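Local coordinates for protein CdnC (Chryseobacterium gregarium DSM 19109, PDB 7MGV) that probably uses ATP to install omega-ester macrocycles in the core segments of a ribosomally made precursor peptide, as an ATP-grasp ligase of graspetide biosynthesis, at residues A[48-52]-A[82-86]; A[241-246]-A[332-337]. All coordinates share one frame; numbering follows the deposited sequence.

Interaction 1 of 2, residues A[48-52]-A[82-86]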
# COMPACT_ATOMS: atom_id res chain seq x y z
N CYS A 48 -16.35 14.95 22.61
CA CYS A 48 -16.47 13.75 21.80
C CYS A 48 -15.94 12.54 22.57
O CYS A 48 -15.20 12.68 23.55
CB CYS A 48 -15.72 13.90 20.47
SG CYS A 48 -16.30 15.27 19.44
N GLU A 49 -16.34 11.36 22.12
CA GLU A 49 -15.93 10.10 22.73
C GLU A 49 -14.79 9.49 21.93
O GLU A 49 -14.78 9.54 20.70
CB GLU A 49 -17.10 9.12 22.81
CG GLU A 49 -16.79 7.85 23.59
CD GLU A 49 -17.78 6.73 23.30
OE1 GLU A 49 -18.85 7.01 22.73
OE2 GLU A 49 -17.46 5.57 23.64
N VAL A 50 -13.83 8.90 22.64
CA VAL A 50 -12.68 8.25 22.04
C VAL A 50 -12.85 6.74 22.18
O VAL A 50 -13.11 6.24 23.29
CB VAL A 50 -11.36 8.71 22.69
CG1 VAL A 50 -10.24 7.72 22.40
CG2 VAL A 50 -10.99 10.10 22.19
N ILE A 51 -12.71 6.02 21.08
CA ILE A 51 -12.70 4.56 21.07
C ILE A 51 -11.30 4.11 20.71
O ILE A 51 -10.81 4.39 19.60
CB ILE A 51 -13.74 3.99 20.09
CG1 ILE A 51 -15.15 4.41 20.50
CG2 ILE A 51 -13.63 2.47 20.03
CD1 ILE A 51 -16.23 3.87 19.59
N ARG A 52 -10.64 3.43 21.64
CA ARG A 52 -9.26 3.00 21.47
C ARG A 52 -9.22 1.58 20.92
O ARG A 52 -9.70 0.65 21.58
CB ARG A 52 -8.50 3.09 22.79
CG ARG A 52 -6.99 3.02 22.65
CD ARG A 52 -6.30 3.33 23.97
NE ARG A 52 -4.94 3.82 23.79
CZ ARG A 52 -3.85 3.13 24.11
NH1 ARG A 52 -3.95 1.92 24.63
NH2 ARG A 52 -2.65 3.66 23.91
N LYS A 82 -13.93 -1.97 26.84
CA LYS A 82 -15.26 -1.54 26.41
C LYS A 82 -15.74 -2.42 25.27
O LYS A 82 -14.98 -3.18 24.67
CB LYS A 82 -15.26 -0.07 25.97
CG LYS A 82 -14.13 0.77 26.55
CD LYS A 82 -14.14 2.19 26.00
CE LYS A 82 -13.62 2.24 24.57
NZ LYS A 82 -12.13 2.33 24.52
N LYS A 83 -17.04 -2.33 24.99
CA LYS A 83 -17.64 -2.90 23.79
C LYS A 83 -18.35 -1.78 23.05
O LYS A 83 -19.22 -1.11 23.62
CB LYS A 83 -18.62 -4.02 24.15
CG LYS A 83 -19.07 -4.85 22.95
CD LYS A 83 -20.58 -5.00 22.91
CE LYS A 83 -21.27 -3.69 22.54
NZ LYS A 83 -20.87 -3.22 21.18
N ASN A 84 -17.98 -1.58 21.78
CA ASN A 84 -18.45 -0.43 21.02
C ASN A 84 -18.94 -0.89 19.65
O ASN A 84 -18.63 -1.99 19.19
CB ASN A 84 -17.33 0.61 20.85
CG ASN A 84 -16.71 1.02 22.17
OD1 ASN A 84 -15.73 0.43 22.62
ND2 ASN A 84 -17.28 2.04 22.80
N SER A 85 -19.72 -0.02 19.01
CA SER A 85 -20.11 -0.17 17.61
C SER A 85 -19.47 0.95 16.81
O SER A 85 -19.47 2.11 17.23
CB SER A 85 -21.63 -0.15 17.46
OG SER A 85 -22.09 1.11 17.04
N LEU A 86 -18.91 0.61 15.65
CA LEU A 86 -18.05 1.53 14.92
C LEU A 86 -18.62 2.02 13.60
O LEU A 86 -18.04 2.94 13.00
CB LEU A 86 -16.68 0.88 14.64
CG LEU A 86 -15.96 0.29 15.86
CD1 LEU A 86 -14.71 -0.44 15.41
CD2 LEU A 86 -15.62 1.38 16.86
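Ile-51 meets Asn-84 and Leu-86 where the edge strand of a parallel sheet faces the last strand of a three-stranded antiparallel sheet. Both lie in the MvdD-type pre-ATP-grasp domain. The strand axes approach to 9.0 Å, at 110° between their directions. No hydrogen bond joins the two segments, so side chains carry the contact.

The tight part is Ile-51. Its CG1 stands anti to the carbonyl carbon, and the chain then runs on extended (chi2 -179°). This carries CD1 across to the other strand. There Ile-51 CD1 touches Asn-84 CB at 3.7 Å. On a second side Ile-51 CD1 meets Leu-86 CD2, also at 3.7 Å. The other branch, Ile-51 CG2, lies 3.9 Å from Leu-86 CD2. Asn-84 and Ile-51 run past each other in opposite senses, so the amide lies alongside the isoleucine. Ile-51 and Leu-86 are both buried.

The outer side is looser and polar. Glu-49 reaches out with an extended chain, and its OE2 stops 3.6 Å from Asn-84 ND2. The carboxylate and amide planes are 53° apart. Lys-82 bends back at its last two torsions and brings NZ to 3.4 Å from Arg-52 N. Both are donors, so this is proximity without a bond. Glu-49 OE2 stays 6.3 Å from Lys-82 NZ, which allows at most a long-range attraction between the charges.

Around the contact, the backbone of Ile-51 pairs with strand 22-28, the inner neighbour of its sheet. Lys-23 of that strand gives a hydrogen bond from NZ to Ser-85 O. Leu-77 of strand 72-78 touches both Ile-51 and Leu-86, while Val-50, pointing away from 82-86, packs on helix 35-46.

Interaction 2 of 2, residues A[241-246]-A[332-337]; sequences VGRDVY and RISKSI
Tyr-246 packs against Ile-333, where helix 332-341 lies on a beta hairpin of the ATP-grasp fold. Strands 234-241 and 244-251 are joined by a type II' turn from Val-241 to Asp-244. Gly-242 takes the positive phi that this turn needs. The axes of 244-246 and 332-337 pass 10.0 Å apart and run nearly antiparallel.

The tyrosine ring is the centre of the contact. It is placed by its first torsion, which sets CG anti to the carbonyl carbon (chi1 -57°). CG1 of Ile-333 sits over the centre of one ring face, 3.8 Å from the centroid of the Tyr-246 ring and 11° off its normal. This is a CH-pi contact. The isoleucine and the tyrosine run in opposite senses as they pass. Arg-332 CB comes obliquely to Tyr-246 CE2, at 3.7 Å.

The ring's phenol end carries the polar part. Ser-336 OG sits at the ring edge, near its plane. Tyr-246 OH donates to it, although the distance of 2.4 Å is very short and its exact value is doubtful. Ser-336 OG in turn donates to Asp-244 OD2 at 2.7 Å. The buried serine hydroxyl thus stands between phenol and carboxylate, and the two bonds probably limit its rotation. A phenylalanine in place of Tyr-246 would probably leave Ser-336 OG without its phenol partner and freer to turn, with Asp-244 its one remaining mate across this contact.

Val-241 packs beside these polar groups. It meets Ile-337 at about a right angle, with Val-241 CG1 3.7 Å from Ile-337 CG1. Its other methyl, CG2, approaches Ile-333 CG2 at 4.0 Å. Ile-333 is therefore shared between the valine and the ring. Phe-321 adds to the apolar surroundings of Ile-333 and Ile-337. At the polar end, Asp-244 OD2 accepts the serine hydrogen bond with its anti lone pair, directed away from OD1.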
# COMPACT_ATOMS: atom_id res chain seq x y z
N VAL A 241 -0.67 19.88 11.07
CA VAL A 241 -1.96 19.29 11.44
C VAL A 241 -3.02 20.15 10.76
O VAL A 241 -3.33 21.26 11.23
CB VAL A 241 -2.17 19.24 12.95
CG1 VAL A 241 -3.47 18.51 13.28
CG2 VAL A 241 -0.98 18.57 13.63
N GLY A 242 -3.58 19.65 9.66
CA GLY A 242 -4.49 20.45 8.87
C GLY A 242 -3.78 21.64 8.26
O GLY A 242 -2.91 21.48 7.39
N ARG A 243 -4.13 22.85 8.71
CA ARG A 243 -3.44 24.06 8.30
C ARG A 243 -2.62 24.66 9.43
O ARG A 243 -2.12 25.79 9.30
CB ARG A 243 -4.43 25.08 7.74
CG ARG A 243 -5.32 24.53 6.63
CD ARG A 243 -6.00 25.63 5.84
NE ARG A 243 -5.04 26.48 5.13
CZ ARG A 243 -4.51 26.18 3.96
NH1 ARG A 243 -4.83 25.05 3.34
NH2 ARG A 243 -3.65 27.01 3.39
N ASP A 244 -2.46 23.94 10.54
CA ASP A 244 -1.63 24.39 11.65
C ASP A 244 -0.20 23.91 11.43
O ASP A 244 0.04 22.70 11.30
CB ASP A 244 -2.17 23.86 12.98
CG ASP A 244 -3.56 24.40 13.30
OD1 ASP A 244 -4.09 25.20 12.50
OD2 ASP A 244 -4.12 24.02 14.35
N VAL A 245 0.74 24.85 11.38
CA VAL A 245 2.13 24.57 11.08
C VAL A 245 2.96 24.85 12.33
O VAL A 245 2.92 25.96 12.87
CB VAL A 245 2.63 25.42 9.90
CG1 VAL A 245 4.10 25.15 9.63
CG2 VAL A 245 1.79 25.15 8.66
N TYR A 246 3.71 23.85 12.78
CA TYR A 246 4.60 23.98 13.93
C TYR A 246 6.01 23.66 13.45
O TYR A 246 6.31 22.51 13.09
CB TYR A 246 4.19 23.04 15.06
CG TYR A 246 2.77 23.25 15.55
CD1 TYR A 246 1.70 22.62 14.93
CD2 TYR A 246 2.51 24.06 16.65
CE1 TYR A 246 0.40 22.81 15.37
CE2 TYR A 246 1.21 24.25 17.10
CZ TYR A 246 0.17 23.62 16.46
OH TYR A 246 -1.12 23.81 16.91
N ARG A 332 0.24 22.07 22.20
CA ARG A 332 -0.53 22.71 21.14
C ARG A 332 -0.76 21.78 19.95
O ARG A 332 -1.81 21.87 19.30
CB ARG A 332 0.16 23.99 20.69
CG ARG A 332 0.01 25.16 21.66
CD ARG A 332 -1.46 25.48 21.91
NE ARG A 332 -1.95 24.88 23.15
CZ ARG A 332 -3.23 24.89 23.53
NH1 ARG A 332 -4.14 25.49 22.78
NH2 ARG A 332 -3.58 24.31 24.67
N ILE A 333 0.19 20.89 19.66
CA ILE A 333 -0.00 19.96 18.54
C ILE A 333 -1.08 18.94 18.87
O ILE A 333 -1.89 18.56 18.01
CB ILE A 333 1.33 19.28 18.17
CG1 ILE A 333 2.41 20.33 17.89
CG2 ILE A 333 1.15 18.37 16.96
CD1 ILE A 333 3.76 19.74 17.56
N SER A 334 -1.12 18.47 20.12
CA SER A 334 -2.19 17.57 20.54
C SER A 334 -3.54 18.25 20.46
O SER A 334 -4.53 17.64 20.03
CB SER A 334 -1.92 17.06 21.96
OG SER A 334 -0.70 16.35 22.03
N LYS A 335 -3.61 19.52 20.85
CA LYS A 335 -4.85 20.28 20.72
C LYS A 335 -5.24 20.43 19.25
O LYS A 335 -6.42 20.35 18.90
CB LYS A 335 -4.70 21.65 21.38
CG LYS A 335 -5.92 22.55 21.23
CD LYS A 335 -6.69 22.65 22.53
CE LYS A 335 -8.03 23.34 22.33
NZ LYS A 335 -8.93 22.55 21.45
N SER A 336 -4.26 20.66 18.38
CA SER A 336 -4.54 20.74 16.95
C SER A 336 -5.15 19.44 16.44
O SER A 336 -6.18 19.46 15.75
CB SER A 336 -3.27 21.09 16.18
OG SER A 336 -3.01 22.48 16.24
N ILE A 337 -4.53 18.32 16.80
CA ILE A 337 -5.03 17.02 16.35
C ILE A 337 -6.43 16.76 16.89
O ILE A 337 -7.30 16.24 16.18
CB ILE A 337 -4.05 15.90 16.75
CG1 ILE A 337 -2.72 16.10 16.02
CG2 ILE A 337 -4.62 14.53 16.42
CD1 ILE A 337 -1.61 15.21 16.50

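Overall arrangement
The two contacts come in series along the chain: interaction 1 closes before interaction 2 opens. Their centres are 23 Å apart, and their nearest atoms are about 9 Å apart without touching. Interaction 1 joins the parallel sheet to the antiparallel sheet of the pre-ATP-grasp domain. Interaction 2 sets helix 332-341 on another antiparallel sheet, which includes strands 234-241 and 297-304; these contribute Glu-235 and Ile-303 to the ADP pocket. The two regions share a neighbour in helix 35-46. Residues 48-52 pack on that helix, and so do Arg-332, Ser-334 and Lys-335. This helix therefore lies between the N-terminal sheet and the helix that packs on the nucleotide-binding part.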